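Local coordinates for protein 6-phospho-beta-d glycosidase (Streptococcus pyogenes, PDB 5FOO) that probably hydrolyses 6-phospho-beta-glucosides, as a glycoside hydrolase of family 1, and is seen here with 6-phosphocyclophellitol in its pocket, at residues L64-S72 / A450-T458; R112-F120 / D159-V169. The protein carries 1 engineered substitution. One frame throughout, in Å; residues are numbered along the deposited sequence.

Contact 1 (L64-S72 / A450-T458); sequences LLASLGHNS and AYWFKKVAT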
loop_
_atom_site.group_PDB
_atom_site.type_symbol
_atom_site.label_atom_id
_atom_site.label_comp_id
_atom_site.label_asym_id
_atom_site.label_seq_id
_atom_site.Cartn_x
_atom_site.Cartn_y
_atom_site.Cartn_z
ATOM N N LEU A 64 -5.072 -20.895 9.156
ATOM C CA LEU A 64 -3.652 -21.182 8.926
ATOM C C LEU A 64 -2.733 -20.121 9.414
ATOM O O LEU A 64 -1.709 -20.418 10.040
ATOM C CB LEU A 64 -3.405 -21.396 7.449
ATOM C CG LEU A 64 -1.963 -21.805 7.056
ATOM C CD1 LEU A 64 -1.561 -23.227 7.503
ATOM C CD2 LEU A 64 -1.883 -21.661 5.556
ATOM N N LEU A 65 -3.047 -18.859 9.107
ATOM C CA LEU A 65 -2.198 -17.751 9.565
ATOM C C LEU A 65 -2.164 -17.650 11.117
ATOM O O LEU A 65 -1.119 -17.369 11.693
ATOM C CB LEU A 65 -2.694 -16.427 8.946
ATOM C CG LEU A 65 -2.549 -16.386 7.410
ATOM C CD1 LEU A 65 -2.837 -15.024 6.853
ATOM C CD2 LEU A 65 -1.151 -16.799 6.935
ATOM N N ALA A 66 -3.289 -17.925 11.776
ATOM C CA ALA A 66 -3.293 -17.998 13.232
ATOM C C ALA A 66 -2.366 -19.074 13.696
ATOM O O ALA A 66 -1.587 -18.832 14.599
ATOM C CB ALA A 66 -4.666 -18.247 13.821
ATOM N N SER A 67 -2.430 -20.262 13.080
ATOM C CA SER A 67 -1.510 -21.352 13.476
ATOM C C SER A 67 -0.039 -20.995 13.187
ATOM O O SER A 67 0.836 -21.519 13.826
ATOM C CB SER A 67 -1.890 -22.660 12.792
ATOM O OG SER A 67 -1.600 -22.606 11.372
ATOM N N LEU A 68 0.218 -20.061 12.257
ATOM C CA LEU A 68 1.567 -19.570 11.974
ATOM C C LEU A 68 1.958 -18.295 12.734
ATOM O O LEU A 68 2.883 -17.576 12.313
ATOM C CB LEU A 68 1.740 -19.389 10.481
ATOM C CG LEU A 68 1.569 -20.659 9.622
ATOM C CD1 LEU A 68 1.301 -20.323 8.182
ATOM C CD2 LEU A 68 2.795 -21.579 9.710
ATOM N N GLY A 69 1.252 -18.024 13.846
ATOM C CA GLY A 69 1.625 -17.000 14.828
ATOM C C GLY A 69 1.183 -15.566 14.521
ATOM O O GLY A 69 1.580 -14.638 15.221
ATOM N N HIS A 70 0.426 -15.362 13.455
ATOM C CA HIS A 70 0.018 -13.992 13.073
ATOM C C HIS A 70 -0.993 -13.476 14.103
ATOM O O HIS A 70 -1.915 -14.198 14.446
ATOM C CB HIS A 70 -0.575 -13.980 11.661
ATOM C CG HIS A 70 0.423 -14.332 10.591
ATOM N ND1 HIS A 70 0.264 -13.959 9.272
ATOM C CD2 HIS A 70 1.627 -14.970 10.652
ATOM C CE1 HIS A 70 1.298 -14.380 8.562
ATOM N NE2 HIS A 70 2.132 -15.014 9.372
ATOM N N ASN A 71 -0.814 -12.266 14.606
ATOM C CA ASN A 71 -1.853 -11.631 15.464
ATOM C C ASN A 71 -2.669 -10.510 14.819
ATOM O O ASN A 71 -3.573 -9.934 15.457
ATOM C CB ASN A 71 -1.205 -11.124 16.750
ATOM C CG ASN A 71 -0.221 -10.009 16.485
ATOM O OD1 ASN A 71 -0.371 -9.225 15.521
ATOM N ND2 ASN A 71 0.760 -9.874 17.372
ATOM N N SER A 72 -2.400 -10.247 13.537
ATOM C CA SER A 72 -3.000 -9.176 12.798
ATOM C C SER A 72 -2.944 -9.530 11.281
ATOM O O SER A 72 -2.172 -10.397 10.888
ATOM C CB SER A 72 -2.294 -7.879 13.103
ATOM O OG SER A 72 -0.905 -8.006 12.950
ATOM N N ALA A 450 7.524 -19.182 6.546
ATOM C CA ALA A 450 6.339 -19.154 7.407
ATOM C C ALA A 450 6.639 -19.661 8.824
ATOM O O ALA A 450 6.094 -19.096 9.787
ATOM C CB ALA A 450 5.214 -19.973 6.803
ATOM N N TYR A 451 7.443 -20.739 8.936
ATOM C CA TYR A 451 7.840 -21.309 10.232
ATOM C C TYR A 451 8.861 -20.427 10.904
ATOM O O TYR A 451 8.853 -20.298 12.134
ATOM C CB TYR A 451 8.309 -22.783 10.126
ATOM C CG TYR A 451 7.175 -23.637 9.637
ATOM C CD1 TYR A 451 6.050 -23.897 10.456
ATOM C CD2 TYR A 451 7.182 -24.150 8.357
ATOM C CE1 TYR A 451 4.982 -24.645 9.988
ATOM C CE2 TYR A 451 6.124 -24.871 7.870
ATOM C CZ TYR A 451 5.041 -25.108 8.684
ATOM O OH TYR A 451 4.035 -25.829 8.170
ATOM N N TRP A 452 9.703 -19.757 10.145
ATOM C CA TRP A 452 10.621 -18.828 10.762
ATOM C C TRP A 452 9.866 -17.628 11.360
ATOM O O TRP A 452 10.171 -17.190 12.509
ATOM C CB TRP A 452 11.704 -18.370 9.821
ATOM C CG TRP A 452 12.544 -17.237 10.349
ATOM C CD1 TRP A 452 13.701 -17.309 11.100
ATOM C CD2 TRP A 452 12.306 -15.857 10.111
ATOM N NE1 TRP A 452 14.147 -16.035 11.384
ATOM C CE2 TRP A 452 13.306 -15.134 10.783
ATOM C CE3 TRP A 452 11.298 -15.151 9.413
ATOM C CZ2 TRP A 452 13.348 -13.746 10.765
ATOM C CZ3 TRP A 452 11.340 -13.775 9.399
ATOM C CH2 TRP A 452 12.371 -13.082 10.054
ATOM N N PHE A 453 8.894 -17.097 10.615
ATOM C CA PHE A 453 8.226 -15.881 11.047
ATOM C C PHE A 453 7.309 -16.235 12.218
ATOM O O PHE A 453 7.104 -15.429 13.078
ATOM C CB PHE A 453 7.417 -15.259 9.897
ATOM C CG PHE A 453 6.813 -13.924 10.230
ATOM C CD1 PHE A 453 7.625 -12.856 10.510
ATOM C CD2 PHE A 453 5.448 -13.733 10.201
ATOM C CE1 PHE A 453 7.089 -11.608 10.812
ATOM C CE2 PHE A 453 4.892 -12.473 10.418
ATOM C CZ PHE A 453 5.720 -11.438 10.788
ATOM N N LYS A 454 6.763 -17.450 12.223
ATOM C CA LYS A 454 5.962 -17.964 13.337
ATOM C C LYS A 454 6.686 -17.857 14.668
ATOM O O LYS A 454 6.108 -17.416 15.663
ATOM C CB LYS A 454 5.523 -19.404 13.089
ATOM C CG LYS A 454 4.695 -20.031 14.220
ATOM C CD LYS A 454 4.647 -21.559 14.144
ATOM C CE LYS A 454 3.901 -22.114 15.358
ATOM N NZ LYS A 454 3.435 -23.490 15.055
ATOM N N LYS A 455 7.948 -18.282 14.664
ATOM C CA LYS A 455 8.820 -18.177 15.791
ATOM C C LYS A 455 9.025 -16.747 16.259
ATOM O O LYS A 455 8.937 -16.455 17.449
ATOM C CB LYS A 455 10.184 -18.812 15.465
ATOM C CG LYS A 455 11.023 -19.035 16.714
ATOM C CD LYS A 455 12.307 -19.761 16.390
ATOM C CE LYS A 455 13.139 -19.929 17.656
ATOM N NZ LYS A 455 14.249 -20.912 17.451
ATOM N N VAL A 456 9.397 -15.876 15.334
ATOM C CA VAL A 456 9.554 -14.471 15.608
ATOM C C VAL A 456 8.276 -13.818 16.224
ATOM O O VAL A 456 8.368 -13.101 17.188
ATOM C CB VAL A 456 9.941 -13.684 14.335
ATOM C CG1 VAL A 456 9.960 -12.211 14.607
ATOM C CG2 VAL A 456 11.304 -14.139 13.797
ATOM N N ALA A 457 7.122 -14.069 15.642
ATOM C CA ALA A 457 5.889 -13.472 16.086
ATOM C C ALA A 457 5.522 -14.024 17.462
ATOM O O ALA A 457 5.092 -13.284 18.270
ATOM C CB ALA A 457 4.776 -13.804 15.137
ATOM N N THR A 458 5.675 -15.331 17.668
ATOM C CA THR A 458 5.256 -16.004 18.896
ATOM C C THR A 458 6.179 -15.635 20.026
ATOM O O THR A 458 5.723 -15.365 21.096
ATOM C CB THR A 458 5.243 -17.533 18.695
ATOM O OG1 THR A 458 4.307 -17.822 17.659
ATOM C CG2 THR A 458 4.846 -18.281 19.935
HETATM O O HOH W 1 4.185 -17.015 9.890
#
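Where helix 54-67 runs out, the Ser-67 carbonyl meets the extended side chain of Lys-454, whose CE lies 3.5 Å from Ser-67 O. Lys-454 CG stands anti to its own N (chi1 179°), which lays the chain alongside the end of the neighbouring helix. Leu-68 does the apolar work: its CD2 comes 3.8 Å from Tyr-451 CE1, approaching that ring obliquely, and also touches the methyl of Ala-450. The carbonyl of the same leucine turns to helix 448-459, taking a CA-H...O contact from Lys-454 CA at 3.3 Å. Gly-69, with phi 84°, is the C-prime residue of a Schellman motif, evidenced by the bonds His-70 N to Leu-65 O and Gly-69 N to Ala-66 O. The turn thus closes one helix against the flank of another in the outer layer of the TIM barrel. Thr-458 OG1 donates to Lys-454 O beside the Gly-69 backbone, and Gly-69 O lies 3.3 Å from Ala-457 CB. His-70 then offers its ring face to the edge of Phe-453, an offset edge-to-face pair with planes at 86° and centroids 5.5 Å apart. At the histidine's edge, in the ring plane, a water hydrogen-bonded to His-70 NE2 (2.9 Å) donates to Leu-68 O and Ala-450 O, tying turn and helix together. Leu-434 touches the side chains of both His-70 and Phe-453.

Contact 2 (R112-F120 / D159-V169); sequences RPVINLHHF and DWFVHNEPMVV. With JAZ (6-phosphocyclophellitol), chain G; EDO (1,2-ethanediol), chain H; EDO (1,2-ethanediol), chain I.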
loop_
_atom_site.group_PDB
_atom_site.type_symbol
_atom_site.label_atom_id
_atom_site.label_comp_id
_atom_site.label_asym_id
_atom_site.label_seq_id
_atom_site.Cartn_x
_atom_site.Cartn_y
_atom_site.Cartn_z
ATOM N N ARG A 112 -6.308 -9.447 14.853
ATOM C CA ARG A 112 -6.759 -8.088 14.662
ATOM C C ARG A 112 -6.969 -7.757 13.134
ATOM O O ARG A 112 -6.023 -7.818 12.365
ATOM C CB ARG A 112 -5.709 -7.142 15.216
ATOM C CG ARG A 112 -6.084 -5.645 15.092
ATOM C CD ARG A 112 -4.939 -4.775 15.583
ATOM N NE ARG A 112 -4.815 -4.828 17.023
ATOM C CZ ARG A 112 -5.658 -4.242 17.890
ATOM N NH1 ARG A 112 -6.670 -3.477 17.499
ATOM N NH2 ARG A 112 -5.462 -4.406 19.196
ATOM N N PRO A 113 -8.201 -7.449 12.721
ATOM C CA PRO A 113 -8.430 -7.102 11.327
ATOM C C PRO A 113 -8.048 -5.642 11.054
ATOM O O PRO A 113 -8.485 -4.747 11.779
ATOM C CB PRO A 113 -9.914 -7.312 11.161
ATOM C CG PRO A 113 -10.512 -7.013 12.554
ATOM C CD PRO A 113 -9.463 -7.467 13.514
ATOM N N VAL A 114 -7.241 -5.410 10.021
ATOM C CA VAL A 114 -6.738 -4.073 9.691
ATOM C C VAL A 114 -7.217 -3.781 8.289
ATOM O O VAL A 114 -6.864 -4.506 7.354
ATOM C CB VAL A 114 -5.188 -4.073 9.728
ATOM C CG1 VAL A 114 -4.575 -2.689 9.365
ATOM C CG2 VAL A 114 -4.756 -4.542 11.132
ATOM N N ILE A 115 -8.050 -2.771 8.126
ATOM C CA ILE A 115 -8.795 -2.646 6.843
ATOM C C ILE A 115 -8.462 -1.381 6.088
ATOM O O ILE A 115 -8.587 -0.282 6.632
ATOM C CB ILE A 115 -10.266 -2.784 7.093
ATOM C CG1 ILE A 115 -10.565 -4.161 7.745
ATOM C CG2 ILE A 115 -11.048 -2.566 5.847
ATOM C CD1 ILE A 115 -10.335 -5.364 6.869
ATOM N N ASN A 116 -7.987 -1.578 4.845
ATOM C CA ASN A 116 -7.715 -0.515 3.902
ATOM C C ASN A 116 -8.922 -0.338 3.027
ATOM O O ASN A 116 -9.540 -1.318 2.691
ATOM C CB ASN A 116 -6.478 -0.891 3.098
ATOM C CG ASN A 116 -6.171 0.087 1.983
ATOM O OD1 ASN A 116 -6.379 1.324 2.089
ATOM N ND2 ASN A 116 -5.691 -0.456 0.912
ATOM N N LEU A 117 -9.230 0.901 2.610
ATOM C CA LEU A 117 -10.349 1.155 1.726
ATOM C C LEU A 117 -10.109 1.285 0.238
ATOM O O LEU A 117 -11.085 1.274 -0.533
ATOM C CB LEU A 117 -11.133 2.362 2.194
ATOM C CG LEU A 117 -11.546 2.262 3.647
ATOM C CD1 LEU A 117 -11.934 3.636 4.152
ATOM C CD2 LEU A 117 -12.656 1.233 3.780
ATOM N N HIS A 118 -8.856 1.370 -0.178
ATOM C CA HIS A 118 -8.557 1.602 -1.609
ATOM C C HIS A 118 -7.182 1.094 -1.870
ATOM O O HIS A 118 -6.220 1.584 -1.281
ATOM C CB HIS A 118 -8.681 3.084 -1.925
ATOM C CG HIS A 118 -8.204 3.487 -3.275
ATOM N ND1 HIS A 118 -7.441 4.614 -3.501
ATOM C CD2 HIS A 118 -8.393 2.927 -4.492
ATOM C CE1 HIS A 118 -7.132 4.704 -4.781
ATOM N NE2 HIS A 118 -7.688 3.686 -5.399
ATOM N N HIS A 119 -7.072 0.100 -2.750
ATOM C CA HIS A 119 -5.764 -0.406 -3.164
ATOM C C HIS A 119 -5.795 -0.572 -4.702
ATOM O O HIS A 119 -6.038 -1.678 -5.235
ATOM C CB HIS A 119 -5.469 -1.754 -2.424
ATOM C CG HIS A 119 -4.043 -2.158 -2.462
ATOM N ND1 HIS A 119 -3.384 -2.684 -1.374
ATOM C CD2 HIS A 119 -3.124 -2.079 -3.456
ATOM C CE1 HIS A 119 -2.127 -2.926 -1.689
ATOM N NE2 HIS A 119 -1.943 -2.575 -2.956
ATOM N N PHE A 120 -5.605 0.568 -5.380
ATOM C CA PHE A 120 -5.529 0.689 -6.831
ATOM C C PHE A 120 -6.788 0.202 -7.540
ATOM O O PHE A 120 -6.706 -0.294 -8.695
ATOM C CB PHE A 120 -4.328 -0.140 -7.380
ATOM C CG PHE A 120 -3.007 0.054 -6.655
ATOM C CD1 PHE A 120 -2.716 1.149 -5.855
ATOM C CD2 PHE A 120 -2.015 -0.901 -6.830
ATOM C CE1 PHE A 120 -1.458 1.281 -5.213
ATOM C CE2 PHE A 120 -0.769 -0.790 -6.215
ATOM C CZ PHE A 120 -0.484 0.316 -5.413
ATOM N N ASP A 159 -9.336 -0.534 13.212
ATOM C CA ASP A 159 -8.075 -0.141 12.603
ATOM C C ASP A 159 -8.283 0.024 11.113
ATOM O O ASP A 159 -8.416 -0.963 10.391
ATOM C CB ASP A 159 -7.020 -1.194 12.850
ATOM C CG ASP A 159 -6.589 -1.246 14.309
ATOM O OD1 ASP A 159 -5.785 -0.401 14.776
ATOM O OD2 ASP A 159 -7.052 -2.211 14.951
ATOM N N TRP A 160 -8.308 1.270 10.677
ATOM C CA TRP A 160 -8.750 1.619 9.372
ATOM C C TRP A 160 -7.655 2.430 8.623
ATOM O O TRP A 160 -6.963 3.242 9.226
ATOM C CB TRP A 160 -9.997 2.484 9.494
ATOM C CG TRP A 160 -11.202 1.815 9.977
ATOM C CD1 TRP A 160 -11.690 1.837 11.273
ATOM C CD2 TRP A 160 -12.117 1.041 9.220
ATOM N NE1 TRP A 160 -12.861 1.112 11.349
ATOM C CE2 TRP A 160 -13.163 0.636 10.098
ATOM C CE3 TRP A 160 -12.166 0.621 7.894
ATOM C CZ2 TRP A 160 -14.231 -0.156 9.671
ATOM C CZ3 TRP A 160 -13.259 -0.146 7.483
ATOM C CH2 TRP A 160 -14.246 -0.546 8.378
ATOM N N PHE A 161 -7.581 2.240 7.314
ATOM C CA PHE A 161 -6.676 2.964 6.455
ATOM C C PHE A 161 -7.382 3.403 5.185
ATOM O O PHE A 161 -8.147 2.663 4.616
ATOM C CB PHE A 161 -5.425 2.109 6.217
ATOM C CG PHE A 161 -4.561 1.982 7.431
ATOM C CD1 PHE A 161 -3.642 2.964 7.752
ATOM C CD2 PHE A 161 -4.727 0.924 8.296
ATOM C CE1 PHE A 161 -2.898 2.904 8.931
ATOM C CE2 PHE A 161 -3.965 0.832 9.471
ATOM C CZ PHE A 161 -3.068 1.815 9.793
ATOM N N VAL A 162 -7.150 4.638 4.748
ATOM C CA VAL A 162 -7.965 5.174 3.675
ATOM C C VAL A 162 -7.436 4.705 2.282
ATOM O O VAL A 162 -8.222 4.258 1.466
ATOM C CB VAL A 162 -8.092 6.720 3.705
ATOM C CG1 VAL A 162 -8.990 7.180 2.534
ATOM C CG2 VAL A 162 -8.746 7.216 5.001
ATOM N N HIS A 163 -6.127 4.828 2.043
ATOM C CA HIS A 163 -5.516 4.371 0.807
ATOM C C HIS A 163 -4.266 3.553 1.108
ATOM O O HIS A 163 -3.592 3.739 2.137
ATOM C CB HIS A 163 -5.002 5.547 -0.031
ATOM C CG HIS A 163 -5.992 6.636 -0.318
ATOM N ND1 HIS A 163 -7.040 6.471 -1.172
ATOM C CD2 HIS A 163 -6.020 7.922 0.051
ATOM C CE1 HIS A 163 -7.713 7.595 -1.294
ATOM N NE2 HIS A 163 -7.119 8.492 -0.545
ATOM N N ASN A 164 -3.925 2.679 0.163
ATOM C CA ASN A 164 -2.578 2.211 0.008
ATOM C C ASN A 164 -1.871 3.029 -1.067
ATOM O O ASN A 164 -2.313 3.056 -2.223
ATOM C CB ASN A 164 -2.587 0.753 -0.418
ATOM C CG ASN A 164 -1.192 0.229 -0.667
ATOM O OD1 ASN A 164 -0.490 -0.178 0.264
ATOM N ND2 ASN A 164 -0.777 0.248 -1.921
ATOM N N GLU A 165 -0.797 3.675 -0.684
ATOM C CA GLU A 165 0.125 4.374 -1.592
ATOM C C GLU A 165 -0.552 5.188 -2.684
ATOM O O GLU A 165 -0.484 4.856 -3.898
ATOM C CB GLU A 165 1.138 3.412 -2.200
ATOM C CG GLU A 165 1.991 2.661 -1.222
ATOM C CD GLU A 165 2.718 1.436 -1.889
ATOM O OE1 GLU A 165 2.112 0.444 -2.508
ATOM O OE2 GLU A 165 3.938 1.457 -1.743
ATOM N N PRO A 166 -1.211 6.259 -2.258
ATOM C CA PRO A 166 -1.851 7.079 -3.197
ATOM C C PRO A 166 -0.927 7.681 -4.253
ATOM O O PRO A 166 -1.385 7.842 -5.404
ATOM C CB PRO A 166 -2.552 8.114 -2.347
ATOM C CG PRO A 166 -1.742 8.216 -1.135
ATOM C CD PRO A 166 -1.381 6.776 -0.896
ATOM N N MET A 167 0.347 7.914 -3.948
ATOM C CA MET A 167 1.265 8.425 -5.020
ATOM C C MET A 167 1.527 7.379 -6.110
ATOM O O MET A 167 1.872 7.721 -7.213
ATOM C CB MET A 167 2.615 8.920 -4.446
ATOM C CG MET A 167 3.556 9.587 -5.513
ATOM S SD MET A 167 2.702 10.939 -6.329
ATOM C CE MET A 167 3.046 12.231 -5.184
ATOM N N VAL A 168 1.432 6.091 -5.779
ATOM C CA VAL A 168 1.506 5.011 -6.756
ATOM C C VAL A 168 0.296 5.050 -7.725
ATOM O O VAL A 168 0.442 4.772 -8.891
ATOM C CB VAL A 168 1.670 3.612 -6.108
ATOM C CG1 VAL A 168 1.634 2.519 -7.146
ATOM C CG2 VAL A 168 2.993 3.536 -5.312
ATOM N N VAL A 169 -0.887 5.388 -7.243
ATOM C CA VAL A 169 -2.034 5.603 -8.123
ATOM C C VAL A 169 -1.804 6.818 -9.075
ATOM O O VAL A 169 -2.144 6.747 -10.267
ATOM C CB VAL A 169 -3.297 5.859 -7.293
ATOM C CG1 VAL A 169 -4.461 6.305 -8.158
ATOM C CG2 VAL A 169 -3.701 4.589 -6.568
HETATM C C2 JAZ G . 2.367 -5.166 -4.495
HETATM C C3 JAZ G . 1.461 -4.496 -3.440
HETATM C C4 JAZ G . 1.958 -3.091 -3.119
HETATM C C5 JAZ G . 3.394 -3.081 -2.613
HETATM C C6 JAZ G . 4.298 -3.834 -3.564
HETATM C C7 JAZ G . 3.768 -5.228 -3.898
HETATM C C8 JAZ G . 4.754 -6.039 -4.736
HETATM O O9 JAZ G . 4.916 -5.358 -5.976
HETATM P P10 JAZ G . 5.229 -6.203 -7.285
HETATM O O11 JAZ G . 5.275 -5.178 -8.363
HETATM O O12 JAZ G . 4.325 -7.357 -7.410
HETATM O O13 JAZ G . 6.546 -6.807 -7.059
HETATM O O14 JAZ G . 4.518 -3.049 -4.743
HETATM O O15 JAZ G . 1.946 -6.511 -4.749
HETATM O O16 JAZ G . 0.176 -4.411 -4.004
HETATM O O17 JAZ G . 1.099 -2.477 -2.174
HETATM C C1 EDO H . -6.752 -0.367 17.885
HETATM O O1 EDO H . -5.563 0.119 17.265
HETATM C C2 EDO H . -7.553 0.746 18.474
HETATM O O2 EDO H . -7.037 1.918 17.896
HETATM C C1 EDO I . -2.214 -7.380 17.664
HETATM O O1 EDO I . -3.520 -7.032 18.094
HETATM C C2 EDO I . -1.297 -7.571 18.872
HETATM O O2 EDO I . -1.414 -6.401 19.676
HETATM O O HOH W 2 -9.206 -3.740 14.225
HETATM O O HOH W 3 -4.605 2.821 -3.634
#
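Ile-115 pairs with Trp-160 and Asn-116 with Phe-161 in parallel register, held by backbone bonds from Ile-115 N to Asp-159 O (2.9 Å, 174° at the hydrogen), Phe-161 N to Ile-115 O and Leu-117 N to Phe-161 O. Beyond the corner at Val-162, Asn-164 N bonds to His-118 O. The one salt bridge lies at the N-terminal end, where Arg-112 NH1 meets the syn lone pair of Asp-159 OD2 at 2.9 Å, guanidinium and carboxylate planes perpendicular; a water also links that oxygen to Pro-113 O. These are neighbouring strands 3 and 4 of the (beta/alpha)8 barrel, and their C-terminal ends open into the ligand pocket. There His-119 NE2 donates to O16 of 6-phosphocyclophellitol at 3.0 Å, while Glu-165 OE1 accepts from ligand O17. Asn-164 ND2 donates to Glu-165 OE1 (3.0 Å) and, weakly, to O17; Asn-224 and Tyr-299 hold Glu-165 OE2. With CG anti to the backbone N (chi1 177°), the Asn-164 amide stacks on His-119, planes 12° apart, and Asn-164 CB makes a CH-pi contact 3.8 Å from the ring centroid. His-118 ND1 and His-163 ND1 share a 3.0 Å hydrogen bond, rim to rim; either could donate. Among apolar contacts, Ile-115 CG2 lies alongside Trp-160 CZ3, Val-114 CG1 reaches the edge of Phe-161, and Phe-120 CZ meets Val-168 CG1 at 3.5 Å.

Both contacts belong to one TIM barrel, but to different layers. Contact 2 is core, centred about 6 Å from the middle of the chain, with 16 of 18 touching residues buried; contact 1, centred about 22 Å from it, is partly buried and joins the turn that ends helix 54-67 to helix 448-459. The 112-120 / 159-169 pair rests on parallel-strand backbone bonds, with a salt bridge at one end and the ligand at the other, whereas 64-72 / 450-458 has no clear direct hydrogen bond across it and relies on packing, a ring pair and a bridging water. Their centres lie about 23 Å apart, yet they touch: Asn-71 O and Arg-112 N, 2.8 Å apart, probably bond where strand 72-76 begins beside strand 112-116.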